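Local structure of designed helical repeat protein (Synthetic construct, 5CWQ) at residues Gly31-Lys34 against Glu35-Glu38. The protein is a computationally designed helical repeat protein with no known natural function, made to explore which repeat architectures a polypeptide chain can adopt. Sequence-based numbering, arbitrary orientation.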
loop_
_atom_site.group_PDB
_atom_site.type_symbol
_atom_site.label_atom_id
_atom_site.label_comp_id
_atom_site.label_asym_id
_atom_site.label_seq_id
_atom_site.Cartn_x
_atom_site.Cartn_y
_atom_site.Cartn_z
ATOM N N GLY A 31 -20.931 -12.484 -3.510
ATOM C CA GLY A 31 -20.191 -13.003 -2.375
ATOM C C GLY A 31 -18.764 -13.385 -2.725
ATOM O O GLY A 31 -18.081 -14.045 -1.942
ATOM N N ASP A 32 -18.311 -12.969 -3.906
ATOM C CA ASP A 32 -16.959 -13.272 -4.364
ATOM C C ASP A 32 -15.958 -12.291 -3.748
ATOM O O ASP A 32 -15.686 -11.229 -4.311
ATOM C CB ASP A 32 -16.897 -13.223 -5.894
ATOM C CG ASP A 32 -15.645 -13.875 -6.453
ATOM O OD1 ASP A 32 -14.665 -14.052 -5.699
ATOM O OD2 ASP A 32 -15.645 -14.212 -7.655
ATOM N N LEU A 33 -15.412 -12.655 -2.591
ATOM C CA LEU A 33 -14.531 -11.761 -1.843
ATOM C C LEU A 33 -13.202 -11.509 -2.550
ATOM O O LEU A 33 -12.642 -10.416 -2.453
ATOM C CB LEU A 33 -14.261 -12.324 -0.445
ATOM C CG LEU A 33 -15.471 -12.530 0.468
ATOM C CD1 LEU A 33 -15.004 -12.954 1.853
ATOM C CD2 LEU A 33 -16.330 -11.279 0.559
ATOM N N LYS A 34 -12.692 -12.515 -3.253
ATOM C CA LYS A 34 -11.421 -12.373 -3.954
ATOM C C LYS A 34 -11.519 -11.319 -5.055
ATOM O O LYS A 34 -10.634 -10.472 -5.197
ATOM C CB LYS A 34 -10.974 -13.710 -4.545
ATOM C CG LYS A 34 -9.691 -13.613 -5.359
ATOM C CD LYS A 34 -9.140 -14.981 -5.707
ATOM C CE LYS A 34 -7.860 -14.867 -6.520
ATOM N NZ LYS A 34 -7.231 -16.192 -6.769
ATOM N N GLU A 35 -12.594 -11.377 -5.835
ATOM C CA GLU A 35 -12.826 -10.385 -6.879
ATOM C C GLU A 35 -13.112 -9.023 -6.261
ATOM O O GLU A 35 -12.726 -7.988 -6.804
ATOM C CB GLU A 35 -13.984 -10.808 -7.783
ATOM C CG GLU A 35 -13.646 -11.951 -8.725
ATOM C CD GLU A 35 -14.755 -12.232 -9.720
ATOM O OE1 GLU A 35 -15.855 -11.658 -9.566
ATOM O OE2 GLU A 35 -14.528 -13.028 -10.656
ATOM N N LEU A 36 -13.795 -9.034 -5.122
ATOM C CA LEU A 36 -14.088 -7.808 -4.391
ATOM C C LEU A 36 -12.795 -7.170 -3.903
ATOM O O LEU A 36 -12.584 -5.969 -4.067
ATOM C CB LEU A 36 -15.024 -8.101 -3.216
ATOM C CG LEU A 36 -15.290 -6.965 -2.226
ATOM C CD1 LEU A 36 -15.820 -5.735 -2.932
ATOM C CD2 LEU A 36 -16.267 -7.422 -1.151
ATOM N N ALA A 37 -11.928 -7.989 -3.317
ATOM C CA ALA A 37 -10.642 -7.526 -2.807
ATOM C C ALA A 37 -9.768 -6.970 -3.927
ATOM O O ALA A 37 -9.104 -5.945 -3.761
ATOM C CB ALA A 37 -9.925 -8.662 -2.091
ATOM N N GLU A 38 -9.770 -7.649 -5.069
ATOM C CA GLU A 38 -8.991 -7.212 -6.222
ATOM C C GLU A 38 -9.519 -5.889 -6.763
ATOM O O GLU A 38 -8.749 -5.040 -7.210
ATOM C CB GLU A 38 -9.014 -8.278 -7.318
ATOM C CG GLU A 38 -8.152 -9.492 -7.001
ATOM C CD GLU A 38 -8.359 -10.636 -7.975
ATOM O OE1 GLU A 38 -9.311 -10.573 -8.783
ATOM O OE2 GLU A 38 -7.569 -11.601 -7.929
#
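The carbonyl oxygen of Leu33 receives the N-H of Ala37 at 2.7 Å (O to N), the shortest hydrogen bond of this first helical turn. One residue back, Leu36 N donates to Asp32 O over 3.0 Å, and one residue on, Glu38 N reaches Lys34 O, each N-H pointing within about 30° of its acceptor. Asp32 supplies the side-chain cap as well: with CG anti to its backbone N (chi1 -165°), its carboxylate swings over the start of the helix, where OD1 accepts Glu35 N in a nearly straight but weak bond of 3.4 Å. Residues 31-38 illustrate the tight connection of an alpha-alpha hairpin: Gly31, with positive phi, closes helix 5-30 in a Schellman motif, and Asp32 follows at once as N-cap of helix 33-57, leaving only two residues between the helices. Glu35 CG lies 3.6 Å from Asp32 CG, and the two side chains also bring like charges together, their carboxylate planes only 20° apart and Asp32 OD2 3.2 Å from Glu35 OE1. Arg30 probably makes this pairing tolerable, since its guanidinium forms a salt bridge with Glu35 OE1 and a long, weak ion pair with Asp32 OD2. With an alanine here in place of Glu35, lacking CG and the carboxylate, Arg30 would probably lose its salt-bridge mate and the Asp32 carboxylate the chain lying against it. Farther round the turn, the extended chain of Lys34 sets CE 3.6 Å from Glu38 OE2, while its NZ remains 4.7 Å from that oxygen and pairs instead with Glu91. On the apolar side, Leu33 CD2 lies 4.2 Å from Leu36 CD2; from there Leu36 reaches Ala27 of helix 5-30 and Val80 of helix 60-86, and Leu33 rests on Val92 of helix 90-114.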